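Local atomic coordinates of origin of replication complex subunit 1B (Arabidopsis thaliana, PDB entry 5HH7), a protein that binds replication origins as part of the origin recognition complex and reads the histone H3 tail through its BAH-PHD cassette, the part present here. Residues I63-D68 with E85-D90; E51-C56 with G73-C78. All blocks are in the same frame, centred on the assembly; numbering follows the deposited sequence.

Contact 1: residues I63-D68 with E85-D90. With ZN (zinc ion), chain D.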
ATOM      1  N   ILE A  63      -2.313   5.490 -22.061  1.00 53.31           N
ATOM      2  CA  ILE A  63      -2.714   4.923 -20.778  1.00 51.18           C
ATOM      3  C   ILE A  63      -1.944   3.646 -20.459  1.00 51.33           C
ATOM      4  O   ILE A  63      -1.757   2.785 -21.319  1.00 47.79           O
ATOM      5  CB  ILE A  63      -4.236   4.649 -20.735  1.00 48.64           C
ATOM      6  CG1 ILE A  63      -5.010   5.957 -20.886  1.00 54.15           C
ATOM      7  CG2 ILE A  63      -4.631   3.957 -19.437  1.00 47.77           C
ATOM      8  CD1 ILE A  63      -4.619   7.015 -19.874  1.00 56.55           C
ATOM      9  N   MET A  64      -1.486   3.545 -19.216  1.00 48.31           N
ATOM     10  CA  MET A  64      -0.754   2.379 -18.757  1.00 42.75           C
ATOM     11  C   MET A  64      -1.588   1.625 -17.733  1.00 38.74           C
ATOM     12  O   MET A  64      -2.123   2.223 -16.796  1.00 35.44           O
ATOM     13  CB  MET A  64       0.576   2.806 -18.137  1.00 41.80           C
ATOM     14  CG  MET A  64       1.459   1.654 -17.689  1.00 49.35           C
ATOM     15  SD  MET A  64       3.037   2.221 -17.015  1.00 50.57           S
ATOM     16  CE  MET A  64       3.714   3.098 -18.423  1.00 44.71           C
ATOM     17  N   ILE A  65      -1.710   0.315 -17.914  1.00 35.50           N
ATOM     18  CA  ILE A  65      -2.445  -0.496 -16.949  1.00 32.61           C
ATOM     19  C   ILE A  65      -1.522  -1.398 -16.143  1.00 33.69           C
ATOM     20  O   ILE A  65      -0.340  -1.547 -16.455  1.00 37.16           O
ATOM     21  CB  ILE A  65      -3.551  -1.340 -17.613  1.00 37.29           C
ATOM     22  CG1 ILE A  65      -2.951  -2.315 -18.627  1.00 38.24           C
ATOM     23  CG2 ILE A  65      -4.584  -0.435 -18.272  1.00 35.20           C
ATOM     24  CD1 ILE A  65      -3.964  -3.272 -19.218  1.00 38.62           C
ATOM     25  N   GLU A  66      -2.086  -2.004 -15.107  1.00 29.04           N
ATOM     26  CA  GLU A  66      -1.327  -2.778 -14.143  1.00 27.90           C
ATOM     27  C   GLU A  66      -1.763  -4.236 -14.186  1.00 29.79           C
ATOM     28  O   GLU A  66      -2.957  -4.534 -14.173  1.00 28.03           O
ATOM     29  CB  GLU A  66      -1.567  -2.197 -12.751  1.00 29.18           C
ATOM     30  CG  GLU A  66      -0.932  -2.959 -11.608  1.00 29.95           C
ATOM     31  CD  GLU A  66      -1.134  -2.247 -10.285  1.00 28.75           C
ATOM     32  OE1 GLU A  66      -2.110  -2.570  -9.574  1.00 23.26           O
ATOM     33  OE2 GLU A  66      -0.326  -1.348  -9.969  1.00 28.44           O
ATOM     34  N   CYS A  67      -0.797  -5.144 -14.244  1.00 28.75           N
ATOM     35  CA  CYS A  67      -1.110  -6.566 -14.251  1.00 27.53           C
ATOM     36  C   CYS A  67      -1.530  -7.021 -12.859  1.00 28.92           C
ATOM     37  O   CYS A  67      -0.860  -6.708 -11.881  1.00 28.52           O
ATOM     38  CB  CYS A  67       0.095  -7.377 -14.723  1.00 31.80           C
ATOM     39  SG  CYS A  67      -0.122  -9.139 -14.487  1.00 33.19           S
ATOM     40  N   ASP A  68      -2.645  -7.748 -12.775  1.00 27.76           N
ATOM     41  CA  ASP A  68      -3.140  -8.268 -11.499  1.00 21.04           C
ATOM     42  C   ASP A  68      -2.101  -9.104 -10.760  1.00 25.57           C
ATOM     43  O   ASP A  68      -2.100  -9.144  -9.531  1.00 27.42           O
ATOM     44  CB  ASP A  68      -4.389  -9.132 -11.707  1.00 24.63           C
ATOM     45  CG  ASP A  68      -5.605  -8.323 -12.088  1.00 24.75           C
ATOM     46  OD1 ASP A  68      -5.565  -7.086 -11.930  1.00 25.37           O
ATOM     47  OD2 ASP A  68      -6.604  -8.930 -12.538  1.00 26.54           O
ATOM     48  N   GLU A  85      -9.119   0.374 -24.868  1.00 58.24           N
ATOM     49  CA  GLU A  85      -9.625   0.783 -23.567  1.00 56.17           C
ATOM     50  C   GLU A  85      -9.002  -0.033 -22.442  1.00 45.53           C
ATOM     51  O   GLU A  85      -8.525  -1.147 -22.661  1.00 42.63           O
ATOM     52  CB  GLU A  85     -11.146   0.621 -23.528  1.00 67.54           C
ATOM     53  CG  GLU A  85     -11.861   1.274 -24.694  1.00 80.31           C
ATOM     54  CD  GLU A  85     -11.749   2.782 -24.666  1.00 87.71           C
ATOM     55  OE1 GLU A  85     -11.665   3.349 -23.556  1.00 87.13           O
ATOM     56  OE2 GLU A  85     -11.740   3.403 -25.750  1.00 94.02           O
ATOM     57  N   VAL A  86      -8.999   0.534 -21.240  1.00 40.58           N
ATOM     58  CA  VAL A  86      -8.601  -0.207 -20.054  1.00 37.96           C
ATOM     59  C   VAL A  86      -9.590  -1.343 -19.848  1.00 39.93           C
ATOM     60  O   VAL A  86     -10.796  -1.105 -19.769  1.00 38.03           O
ATOM     61  CB  VAL A  86      -8.611   0.684 -18.799  1.00 37.39           C
ATOM     62  CG1 VAL A  86      -8.390  -0.156 -17.547  1.00 35.91           C
ATOM     63  CG2 VAL A  86      -7.561   1.778 -18.911  1.00 38.79           C
ATOM     64  N   PRO A  87      -9.092  -2.586 -19.787  1.00 37.17           N
ATOM     65  CA  PRO A  87      -9.980  -3.726 -19.544  1.00 34.30           C
ATOM     66  C   PRO A  87     -10.661  -3.646 -18.182  1.00 33.85           C
ATOM     67  O   PRO A  87     -10.030  -3.301 -17.179  1.00 26.84           O
ATOM     68  CB  PRO A  87      -9.035  -4.934 -19.604  1.00 37.30           C
ATOM     69  CG  PRO A  87      -7.657  -4.369 -19.439  1.00 40.79           C
ATOM     70  CD  PRO A  87      -7.705  -3.008 -20.043  1.00 39.65           C
ATOM     71  N   GLU A  88     -11.952  -3.954 -18.162  1.00 36.90           N
ATOM     72  CA  GLU A  88     -12.714  -4.009 -16.922  1.00 32.13           C
ATOM     73  C   GLU A  88     -12.448  -5.344 -16.236  1.00 31.36           C
ATOM     74  O   GLU A  88     -12.393  -6.384 -16.890  1.00 30.33           O
ATOM     75  CB  GLU A  88     -14.208  -3.848 -17.224  1.00 33.86           C
ATOM     76  CG  GLU A  88     -15.112  -3.817 -16.001  1.00 33.13           C
ATOM     77  CD  GLU A  88     -16.572  -3.613 -16.366  1.00 36.98           C
ATOM     78  OE1 GLU A  88     -17.022  -4.182 -17.384  1.00 33.67           O
ATOM     79  OE2 GLU A  88     -17.269  -2.875 -15.639  1.00 34.87           O
ATOM     80  N   GLY A  89     -12.263  -5.315 -14.920  1.00 26.10           N
ATOM     81  CA  GLY A  89     -12.068  -6.538 -14.161  1.00 23.27           C
ATOM     82  C   GLY A  89     -10.702  -7.177 -14.334  1.00 27.89           C
ATOM     83  O   GLY A  89      -9.706  -6.486 -14.557  1.00 27.11           O
ATOM     84  N   ASP A  90     -10.666  -8.504 -14.235  1.00 25.81           N
ATOM     85  CA  ASP A  90      -9.416  -9.261 -14.217  1.00 28.88           C
ATOM     86  C   ASP A  90      -8.568  -9.067 -15.471  1.00 33.13           C
ATOM     87  O   ASP A  90      -9.075  -9.113 -16.593  1.00 31.77           O
ATOM     88  CB  ASP A  90      -9.690 -10.758 -14.027  1.00 29.17           C
ATOM     89  CG  ASP A  90     -10.408 -11.065 -12.725  1.00 31.70           C
ATOM     90  OD1 ASP A  90     -10.549 -10.153 -11.885  1.00 31.78           O
ATOM     91  OD2 ASP A  90     -10.827 -12.229 -12.542  1.00 40.19           O
TER
HETATM   92 ZN    ZN D 401       2.258  -9.825 -15.178  1.00 51.42          ZN
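The pyrrolidine ring of Pro-87 presents its CG and CD carbons to Ile-65, whose CD1 methyl sits 3.8 Å from Pro-87 CD. The carboxylate of Asp-68 works through a single oxygen: OD2 rests 3.3 Å from Asp-90 CA, against the backbone rather than the other acid's side chain. The two carboxylates are still near, with Asp-68 OD2 4.2 Å from Asp-90 OD1, a like-charge pair. Its repulsion is probably eased by the backbone N-H of Trp-91, which hydrogen-bonds to Asp-68 OD2.

Between these points the contact is aliphatic. Val-86 CG2 is shared by two isoleucines, lying 3.7 Å from Ile-63 CG2 and 3.8 Å from Ile-65 CG2. Ile-63 crosses the valine at roughly a right angle, whereas Ile-65 runs past it in the opposite direction. With chi1 at 61°, Ile-65 holds CG1 between its own backbone N and carbonyl carbon, and an extended chi2 then carries CD1 on to the proline; CG2 is left for the valine. Methyl groups thus span two backbones whose end-to-end directions (63 to 68 and 86 to 90) differ by 4° but which do not hydrogen-bond to each other: Ile-65 CA and Val-86 CA are 6.9 Å apart.

Residues 63-68 and 87-90 fall in mapped H3-binding regions, and backbone hydrogen bonds to the bound peptide come from Met-64 and Glu-66 on one side and from Pro-87 and Gly-89 on the other. Cys-67 is a ligand of the zinc completed by Cys-70, Cys-93 and Cys-96. Strand 64-66 pairs antiparallel with strand 73-75, and residues 85-90 lie in the loop that follows strand 73-75 and its 3-10 turn and leads to helix 94-98.

Contact 2: residues E51-C56 with G73-C78. With ZN (zinc ion), chain C.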
ATOM      1  N   GLU A  51       5.943   4.597 -13.158  1.00 56.76           N
ATOM      2  CA  GLU A  51       6.625   3.355 -13.502  1.00 56.69           C
ATOM      3  C   GLU A  51       6.806   3.217 -15.010  1.00 57.86           C
ATOM      4  O   GLU A  51       6.038   3.778 -15.791  1.00 58.14           O
ATOM      5  CB  GLU A  51       5.845   2.155 -12.963  1.00 54.80           C
ATOM      6  CG  GLU A  51       5.738   2.121 -11.450  1.00 53.70           C
ATOM      7  CD  GLU A  51       4.826   1.017 -10.953  1.00 51.96           C
ATOM      8  OE1 GLU A  51       5.216  -0.167 -11.047  1.00 51.83           O
ATOM      9  OE2 GLU A  51       3.718   1.336 -10.472  1.00 50.98           O
ATOM     10  N   ASP A  52       7.828   2.466 -15.410  1.00 61.67           N
ATOM     11  CA  ASP A  52       8.099   2.210 -16.819  1.00 65.73           C
ATOM     12  C   ASP A  52       7.156   1.148 -17.357  1.00 63.39           C
ATOM     13  O   ASP A  52       6.696   0.286 -16.611  1.00 63.79           O
ATOM     14  CB  ASP A  52       9.537   1.720 -17.003  1.00 73.10           C
ATOM     15  CG  ASP A  52      10.565   2.781 -16.680  1.00 79.99           C
ATOM     16  OD1 ASP A  52      11.606   2.439 -16.079  1.00 80.05           O
ATOM     17  OD2 ASP A  52      10.336   3.956 -17.034  1.00 84.24           O
ATOM     18  N   CYS A  53       6.869   1.201 -18.653  1.00 61.55           N
ATOM     19  CA  CYS A  53       6.193   0.084 -19.290  1.00 59.92           C
ATOM     20  C   CYS A  53       7.175  -1.069 -19.407  1.00 60.70           C
ATOM     21  O   CYS A  53       8.342  -0.870 -19.745  1.00 64.82           O
ATOM     22  CB  CYS A  53       5.677   0.441 -20.677  1.00 61.22           C
ATOM     23  SG  CYS A  53       5.212  -1.039 -21.602  1.00 62.60           S
ATOM     24  N   GLN A  54       6.696  -2.276 -19.139  1.00 61.15           N
ATOM     25  CA  GLN A  54       7.558  -3.448 -19.133  1.00 65.02           C
ATOM     26  C   GLN A  54       7.826  -3.985 -20.535  1.00 71.82           C
ATOM     27  O   GLN A  54       8.572  -4.948 -20.703  1.00 76.06           O
ATOM     28  CB  GLN A  54       6.962  -4.537 -18.243  1.00 60.78           C
ATOM     29  CG  GLN A  54       6.914  -4.151 -16.778  1.00 64.64           C
ATOM     30  CD  GLN A  54       8.280  -3.771 -16.245  1.00 72.71           C
ATOM     31  OE1 GLN A  54       9.188  -4.601 -16.189  1.00 75.52           O
ATOM     32  NE2 GLN A  54       8.438  -2.510 -15.861  1.00 76.13           N
ATOM     33  N   ILE A  55       7.225  -3.353 -21.539  1.00 64.76           N
ATOM     34  CA  ILE A  55       7.413  -3.767 -22.925  1.00 68.42           C
ATOM     35  C   ILE A  55       8.301  -2.799 -23.710  1.00 67.70           C
ATOM     36  O   ILE A  55       9.229  -3.224 -24.400  1.00 69.90           O
ATOM     37  CB  ILE A  55       6.060  -3.930 -23.654  1.00 71.47           C
ATOM     38  CG1 ILE A  55       5.284  -5.119 -23.082  1.00 69.04           C
ATOM     39  CG2 ILE A  55       6.274  -4.123 -25.146  1.00 73.97           C
ATOM     40  CD1 ILE A  55       3.902  -5.291 -23.669  1.00 71.12           C
ATOM     41  N   CYS A  56       8.021  -1.503 -23.601  1.00 68.24           N
ATOM     42  CA  CYS A  56       8.717  -0.498 -24.409  1.00 72.64           C
ATOM     43  C   CYS A  56       9.743   0.298 -23.604  1.00 73.61           C
ATOM     44  O   CYS A  56      10.746   0.758 -24.156  1.00 72.28           O
ATOM     45  CB  CYS A  56       7.718   0.470 -25.045  1.00 72.83           C
ATOM     46  SG  CYS A  56       7.396   1.950 -24.055  1.00 69.24           S
ATOM     47  N   GLY A  73       3.703  -2.474 -15.161  1.00 36.59           N
ATOM     48  CA  GLY A  73       2.975  -1.512 -15.967  1.00 36.30           C
ATOM     49  C   GLY A  73       3.081  -1.811 -17.450  1.00 39.03           C
ATOM     50  O   GLY A  73       4.130  -2.244 -17.928  1.00 40.89           O
ATOM     51  N   PHE A  74       1.989  -1.590 -18.175  1.00 38.93           N
ATOM     52  CA  PHE A  74       1.938  -1.861 -19.608  1.00 46.66           C
ATOM     53  C   PHE A  74       1.076  -0.831 -20.329  1.00 46.22           C
ATOM     54  O   PHE A  74      -0.081  -0.626 -19.969  1.00 40.44           O
ATOM     55  CB  PHE A  74       1.372  -3.262 -19.875  1.00 48.05           C
ATOM     56  CG  PHE A  74       2.152  -4.373 -19.227  1.00 51.23           C
ATOM     57  CD1 PHE A  74       3.158  -5.027 -19.920  1.00 54.32           C
ATOM     58  CD2 PHE A  74       1.874  -4.768 -17.928  1.00 44.50           C
ATOM     59  CE1 PHE A  74       3.875  -6.049 -19.327  1.00 52.96           C
ATOM     60  CE2 PHE A  74       2.591  -5.784 -17.328  1.00 45.84           C
ATOM     61  CZ  PHE A  74       3.594  -6.425 -18.029  1.00 51.34           C
ATOM     62  N   HIS A  75       1.640  -0.181 -21.344  1.00 45.97           N
ATOM     63  CA  HIS A  75       0.855   0.697 -22.207  1.00 46.85           C
ATOM     64  C   HIS A  75      -0.185  -0.138 -22.948  1.00 51.28           C
ATOM     65  O   HIS A  75       0.116  -1.239 -23.410  1.00 49.97           O
ATOM     66  CB  HIS A  75       1.753   1.416 -23.220  1.00 52.62           C
ATOM     67  CG  HIS A  75       2.564   2.532 -22.636  1.00 53.27           C
ATOM     68  ND1 HIS A  75       3.871   2.770 -23.001  1.00 53.94           N
ATOM     69  CD2 HIS A  75       2.249   3.484 -21.727  1.00 51.96           C
ATOM     70  CE1 HIS A  75       4.333   3.810 -22.330  1.00 54.15           C
ATOM     71  NE2 HIS A  75       3.367   4.265 -21.554  1.00 51.43           N
ATOM     72  N   LEU A  76      -1.405   0.384 -23.054  1.00 45.92           N
ATOM     73  CA  LEU A  76      -2.464  -0.290 -23.801  1.00 48.53           C
ATOM     74  C   LEU A  76      -2.055  -0.515 -25.253  1.00 56.62           C
ATOM     75  O   LEU A  76      -2.251  -1.597 -25.808  1.00 58.06           O
ATOM     76  CB  LEU A  76      -3.756   0.530 -23.765  1.00 50.93           C
ATOM     77  CG  LEU A  76      -4.506   0.660 -22.439  1.00 48.12           C
ATOM     78  CD1 LEU A  76      -5.689   1.602 -22.604  1.00 47.86           C
ATOM     79  CD2 LEU A  76      -4.970  -0.702 -21.941  1.00 42.03           C
ATOM     80  N   LYS A  77      -1.475   0.519 -25.855  1.00 63.55           N
ATOM     81  CA  LYS A  77      -1.108   0.504 -27.268  1.00 70.81           C
ATOM     82  C   LYS A  77       0.038  -0.455 -27.563  1.00 71.47           C
ATOM     83  O   LYS A  77       0.366  -0.697 -28.723  1.00 73.08           O
ATOM     84  CB  LYS A  77      -0.685   1.903 -27.706  1.00 73.60           C
ATOM     85  CG  LYS A  77       0.642   2.332 -27.101  1.00 77.85           C
ATOM     86  CD  LYS A  77       1.227   3.525 -27.827  1.00 86.44           C
ATOM     87  CE  LYS A  77       2.685   3.726 -27.453  1.00 90.68           C
ATOM     88  NZ  LYS A  77       3.522   2.544 -27.795  1.00 92.76           N
ATOM     89  N   CYS A  78       0.656  -0.988 -26.515  1.00 65.16           N
ATOM     90  CA  CYS A  78       1.843  -1.814 -26.685  1.00 66.44           C
ATOM     91  C   CYS A  78       1.569  -3.294 -26.455  1.00 66.23           C
ATOM     92  O   CYS A  78       2.442  -4.137 -26.673  1.00 65.83           O
ATOM     93  CB  CYS A  78       2.965  -1.315 -25.779  1.00 62.40           C
ATOM     94  SG  CYS A  78       3.482   0.361 -26.192  1.00 74.77           S
TER
HETATM   95 ZN    ZN C 400       4.962   0.570 -23.854  1.00 70.88          ZN
HETATM   96  O   HOH W   1       6.193  -1.542 -14.643  1.00 49.91           O
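Metal coordination joins Cys-53 and Cys-56 to His-75 and Cys-78, two ligands from each segment closing round one zinc ion. His-75 ND1 lies 2.6 Å from the zinc, and the Cys-53 SG bond to the metal measures 2.8 Å, both rather long. Cys-53 reaches the ion with SG anti to its backbone N (chi1 166°).

Several of the hydrogen bonds end on the same sulfur. Within its own loop, Cys-53 SG accepts the N-H of Ile-55, with Ile-55 N at 3.1 Å, and a longer one from Cys-56 N, while a weak third bond arrives from His-75 N across the contact. The firm backbone link between the segments is Gln-54 N to Gly-73 O, 2.8 Å with 157° at the hydrogen. One water accepts from Gly-73 N and donates to Asp-52 O, and is held weakly by Gln-54 NE2 as well.

Ring contacts come next. Cys-53 CB sits over one face of the His-75 imidazole in a CH-pi contact, 4.1 Å from the ring centroid and 27° off its normal; Cys-56 SG is instead at the ring's edge. Phe-74 receives Ile-55 CG1 at its edge, near the ring plane, and Gln-54 CB lies obliquely 3.6 Å from Phe-74 CE1.

Ile-55 CD1 lies against Phe-74 CD1 too and comes within 3.5 Å of Cys-78 O; its CG1-CD1 arm thus touches both strand 73-75 and the 3-10 turn after it.

The chemistry is that of a Cys-Cys-His-Cys zinc site of the PHD finger. N-H groups pointing at Cys-53 SG would probably help offset thiolate charge, and the metal joins an irregular loop to a strand end and the following 3-10 turn, with one firm backbone hydrogen bond between the segments.

How the contacts relate
Both contacts lie within the PHD finger, their centres 11 Å apart. In sequence the two contacts interlock: 51-56, 63-68, 73-78, then 85-90. The zinc ligands do the same, since Cys-67 and Cys-70 fall between the two ligand pairs of the contact 2 zinc, which is the cross-brace topology of PHD and RING fingers. The contacts meet at the two-stranded antiparallel sheet, contact 1 using strand 64-66 and contact 2 strand 73-75, with a probable hydrogen bond of 2.8 Å from Ile-65 N to Phe-74 O. The small sheet therefore connects the metal site of contact 2 with the peptide-binding strand of contact 1.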